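Local coordinates for Sodium/calcium exchanger membrane region domain-containing protein (Archaeoglobus fulgidus, PDB 4KPP) that probably exchanges protons for calcium ions across the membrane, as a member of the sodium/calcium exchanger family, at residues A[98-111]-A[242-255]. Numbering follows the deposited sequence.
Sequences HYATANMTGANRLL and EFLAVQWIAPLASE
The ring of Tyr-99 carries Val-246 CG2 over one face, 3.8 Å from the centroid in a CH-pi contact, and turns an edge into the face of Phe-243, a T-shaped pair with planes at 79°. The CB atoms of His-98 and Ala-102 lie at the edge of Phe-243, near its plane. Trp-248 has Gln-247 CG 3.7 Å above its ring plane, over the centre, and Arg-109 NH2 at its edge, 3.6 Å from CH2, the charge paired with Glu-316. A water bridges Tyr-99 OH and Glu-242 OE1, while OE2 of this glutamate pairs with Arg-236. A leucine in place of Tyr-99 would probably leave that water without its phenol partner and Phe-243 without the edge against its face. Helices 96-127 and 242-267 come one from each sodium/calcium exchanger family region; their segments 98-111 and 242-255 cross at -43°, axes 7.5 Å apart at closest approach. Knobs-into-holes packing seats Pro-251 among Asn-103, Gly-106, Ala-107 and Leu-110. The pi-type turn at 245-249 leaves Val-246 O without a backbone donor from its segment; Asn-103, CG anti to the backbone N (chi1 -177°), supplies ND2 at 2.8 Å, in the carbonyl plane. Pro-251, lacking an N-H, likewise spares Gln-247 O, which meets Gly-106 CA at 3.3 Å in a CA-H...O contact where a CB would clash.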
# COMPACT_ATOMS: atom_id res chain seq x y z
N HIS A 98 17.18 -8.83 -4.16
CA HIS A 98 16.03 -9.68 -3.89
C HIS A 98 15.07 -8.99 -2.92
O HIS A 98 13.86 -9.11 -3.06
CB HIS A 98 16.46 -11.03 -3.32
CG HIS A 98 17.62 -11.65 -4.03
ND1 HIS A 98 17.57 -12.04 -5.35
CD2 HIS A 98 18.87 -11.94 -3.60
CE1 HIS A 98 18.73 -12.55 -5.70
NE2 HIS A 98 19.55 -12.50 -4.66
N TYR A 99 15.62 -8.28 -1.94
CA TYR A 99 14.81 -7.65 -0.90
C TYR A 99 13.82 -6.63 -1.47
O TYR A 99 12.70 -6.51 -0.98
CB TYR A 99 15.69 -6.98 0.16
CG TYR A 99 16.51 -7.94 1.00
CD1 TYR A 99 16.24 -9.30 1.01
CD2 TYR A 99 17.56 -7.47 1.79
CE1 TYR A 99 17.00 -10.18 1.78
CE2 TYR A 99 18.32 -8.33 2.56
CZ TYR A 99 18.03 -9.68 2.56
OH TYR A 99 18.79 -10.54 3.33
N ALA A 100 14.24 -5.92 -2.51
CA ALA A 100 13.40 -4.89 -3.12
C ALA A 100 12.11 -5.49 -3.67
O ALA A 100 11.03 -4.93 -3.49
CB ALA A 100 14.16 -4.16 -4.22
N THR A 101 12.23 -6.63 -4.33
CA THR A 101 11.07 -7.28 -4.92
C THR A 101 10.27 -8.06 -3.88
O THR A 101 9.04 -8.07 -3.91
CB THR A 101 11.47 -8.21 -6.08
OG1 THR A 101 12.27 -7.47 -7.01
CG2 THR A 101 10.22 -8.72 -6.79
N ALA A 102 10.98 -8.70 -2.95
CA ALA A 102 10.33 -9.44 -1.87
C ALA A 102 9.48 -8.52 -0.99
O ALA A 102 8.38 -8.89 -0.59
CB ALA A 102 11.37 -10.17 -1.02
N ASN A 103 9.99 -7.33 -0.70
CA ASN A 103 9.26 -6.36 0.11
C ASN A 103 8.02 -5.84 -0.61
O ASN A 103 6.96 -5.64 -0.01
CB ASN A 103 10.17 -5.20 0.52
CG ASN A 103 9.47 -4.20 1.43
OD1 ASN A 103 8.94 -3.19 0.97
ND2 ASN A 103 9.48 -4.48 2.73
N MET A 104 8.16 -5.62 -1.91
CA MET A 104 7.07 -5.13 -2.74
C MET A 104 5.94 -6.16 -2.85
O MET A 104 4.76 -5.82 -2.73
CB MET A 104 7.60 -4.79 -4.13
CG MET A 104 6.63 -4.03 -5.01
SD MET A 104 6.34 -4.89 -6.57
CE MET A 104 5.17 -6.11 -6.05
N THR A 105 6.31 -7.41 -3.10
CA THR A 105 5.34 -8.48 -3.23
C THR A 105 4.68 -8.77 -1.88
O THR A 105 3.49 -9.06 -1.80
CB THR A 105 5.97 -9.77 -3.79
OG1 THR A 105 7.12 -10.12 -3.00
CG2 THR A 105 6.40 -9.57 -5.24
N GLY A 106 5.48 -8.67 -0.82
CA GLY A 106 4.96 -8.83 0.53
C GLY A 106 3.90 -7.79 0.84
O GLY A 106 2.83 -8.12 1.35
N ALA A 107 4.21 -6.54 0.51
CA ALA A 107 3.28 -5.44 0.75
C ALA A 107 1.95 -5.68 0.03
O ALA A 107 0.89 -5.56 0.64
CB ALA A 107 3.90 -4.12 0.33
N ASN A 108 2.03 -6.03 -1.25
CA ASN A 108 0.84 -6.28 -2.06
C ASN A 108 -0.02 -7.42 -1.55
O ASN A 108 -1.23 -7.28 -1.41
CB ASN A 108 1.22 -6.54 -3.52
CG ASN A 108 1.43 -5.27 -4.31
OD1 ASN A 108 0.51 -4.76 -4.94
ND2 ASN A 108 2.64 -4.75 -4.27
N ARG A 109 0.61 -8.56 -1.28
CA ARG A 109 -0.13 -9.75 -0.87
C ARG A 109 -0.71 -9.62 0.54
O ARG A 109 -1.81 -10.12 0.82
CB ARG A 109 0.74 -11.01 -1.00
CG ARG A 109 1.19 -11.28 -2.43
CD ARG A 109 1.24 -12.77 -2.75
NE ARG A 109 2.18 -13.49 -1.89
CZ ARG A 109 3.48 -13.61 -2.15
NH1 ARG A 109 3.99 -13.06 -3.24
NH2 ARG A 109 4.26 -14.28 -1.31
N LEU A 110 0.02 -8.94 1.42
CA LEU A 110 -0.45 -8.69 2.78
C LEU A 110 -1.67 -7.78 2.75
O LEU A 110 -2.59 -7.95 3.55
CB LEU A 110 0.65 -8.05 3.61
CG LEU A 110 0.35 -7.81 5.09
CD1 LEU A 110 0.77 -9.01 5.93
CD2 LEU A 110 1.03 -6.53 5.58
N LEU A 111 -1.66 -6.83 1.83
CA LEU A 111 -2.73 -5.85 1.72
C LEU A 111 -4.05 -6.54 1.38
O LEU A 111 -5.09 -6.23 1.96
CB LEU A 111 -2.39 -4.84 0.63
CG LEU A 111 -2.82 -3.38 0.76
CD1 LEU A 111 -3.08 -2.82 -0.63
CD2 LEU A 111 -4.04 -3.18 1.67
N GLU A 242 15.99 -13.80 6.80
CA GLU A 242 15.84 -12.38 6.51
C GLU A 242 14.70 -12.07 5.54
O GLU A 242 14.13 -10.98 5.57
CB GLU A 242 17.16 -11.81 5.96
CG GLU A 242 18.30 -11.82 6.95
CD GLU A 242 19.64 -11.57 6.29
OE1 GLU A 242 20.04 -12.39 5.43
OE2 GLU A 242 20.30 -10.56 6.62
N PHE A 243 14.37 -13.04 4.69
CA PHE A 243 13.30 -12.85 3.72
C PHE A 243 11.94 -12.72 4.40
O PHE A 243 11.06 -12.02 3.90
CB PHE A 243 13.26 -13.99 2.70
CG PHE A 243 14.20 -13.79 1.55
CD1 PHE A 243 13.90 -12.89 0.55
CD2 PHE A 243 15.38 -14.51 1.47
CE1 PHE A 243 14.77 -12.69 -0.52
CE2 PHE A 243 16.26 -14.33 0.41
CZ PHE A 243 15.95 -13.42 -0.59
N LEU A 244 11.78 -13.37 5.54
CA LEU A 244 10.54 -13.29 6.29
C LEU A 244 10.36 -11.89 6.88
O LEU A 244 9.25 -11.36 6.93
CB LEU A 244 10.50 -14.35 7.39
CG LEU A 244 10.62 -15.80 6.93
CD1 LEU A 244 10.61 -16.75 8.12
CD2 LEU A 244 9.53 -16.17 5.93
N ALA A 245 11.47 -11.29 7.32
CA ALA A 245 11.44 -9.94 7.88
C ALA A 245 11.17 -8.91 6.79
O ALA A 245 10.32 -8.04 6.94
CB ALA A 245 12.75 -9.64 8.59
N VAL A 246 11.91 -9.02 5.69
CA VAL A 246 11.77 -8.11 4.55
C VAL A 246 10.38 -8.18 3.92
O VAL A 246 9.80 -7.16 3.56
CB VAL A 246 12.84 -8.42 3.47
CG1 VAL A 246 12.53 -7.68 2.17
CG2 VAL A 246 14.22 -8.06 3.98
N GLN A 247 9.85 -9.40 3.81
CA GLN A 247 8.60 -9.62 3.09
C GLN A 247 7.36 -9.46 3.96
O GLN A 247 6.33 -8.98 3.49
CB GLN A 247 8.61 -11.00 2.44
CG GLN A 247 7.52 -11.23 1.42
CD GLN A 247 7.77 -12.45 0.57
OE1 GLN A 247 7.48 -12.46 -0.62
NE2 GLN A 247 8.32 -13.50 1.18
N TRP A 248 7.45 -9.86 5.22
CA TRP A 248 6.26 -9.91 6.07
C TRP A 248 6.25 -8.92 7.23
O TRP A 248 5.22 -8.30 7.51
CB TRP A 248 6.00 -11.33 6.56
CG TRP A 248 5.94 -12.34 5.46
CD1 TRP A 248 6.73 -13.44 5.31
CD2 TRP A 248 5.06 -12.33 4.32
NE1 TRP A 248 6.38 -14.12 4.17
CE2 TRP A 248 5.36 -13.46 3.55
CE3 TRP A 248 4.04 -11.47 3.90
CZ2 TRP A 248 4.68 -13.76 2.37
CZ3 TRP A 248 3.36 -11.77 2.72
CH2 TRP A 248 3.69 -12.91 1.97
N ILE A 249 7.38 -8.77 7.91
CA ILE A 249 7.43 -7.89 9.07
C ILE A 249 7.50 -6.42 8.67
O ILE A 249 6.75 -5.60 9.20
CB ILE A 249 8.60 -8.24 10.01
CG1 ILE A 249 8.47 -9.68 10.51
CG2 ILE A 249 8.63 -7.29 11.20
CD1 ILE A 249 9.57 -10.10 11.46
N ALA A 250 8.39 -6.09 7.74
CA ALA A 250 8.54 -4.71 7.29
C ALA A 250 7.26 -4.09 6.70
O ALA A 250 6.92 -2.96 7.04
CB ALA A 250 9.73 -4.56 6.32
N PRO A 251 6.55 -4.81 5.80
CA PRO A 251 5.32 -4.20 5.31
C PRO A 251 4.24 -4.09 6.38
O PRO A 251 3.39 -3.20 6.31
CB PRO A 251 4.86 -5.16 4.21
CG PRO A 251 6.09 -5.86 3.79
CD PRO A 251 6.90 -6.02 5.04
N LEU A 252 4.27 -4.99 7.36
CA LEU A 252 3.29 -4.97 8.44
C LEU A 252 3.38 -3.64 9.18
O LEU A 252 2.36 -3.05 9.54
CB LEU A 252 3.53 -6.12 9.41
CG LEU A 252 2.34 -6.49 10.30
CD1 LEU A 252 1.23 -7.13 9.48
CD2 LEU A 252 2.77 -7.42 11.44
N ALA A 253 4.60 -3.15 9.37
CA ALA A 253 4.81 -1.87 10.03
C ALA A 253 4.45 -0.70 9.12
O ALA A 253 4.17 0.40 9.59
CB ALA A 253 6.25 -1.75 10.50
N SER A 254 4.47 -0.94 7.81
CA SER A 254 4.18 0.11 6.84
C SER A 254 2.69 0.18 6.50
O SER A 254 2.16 1.26 6.22
CB SER A 254 5.00 -0.09 5.56
OG SER A 254 6.40 -0.09 5.83
N GLU A 255 2.02 -0.97 6.53
CA GLU A 255 0.61 -1.04 6.15
C GLU A 255 -0.33 -0.94 7.36
O GLU A 255 -1.54 -0.80 7.19
CB GLU A 255 0.33 -2.33 5.37
CG GLU A 255 1.22 -2.54 4.14
CD GLU A 255 0.87 -1.63 2.97
OE1 GLU A 255 1.80 -1.02 2.40
OE2 GLU A 255 -0.33 -1.53 2.62
O HOH W 1 18.98 -13.07 3.09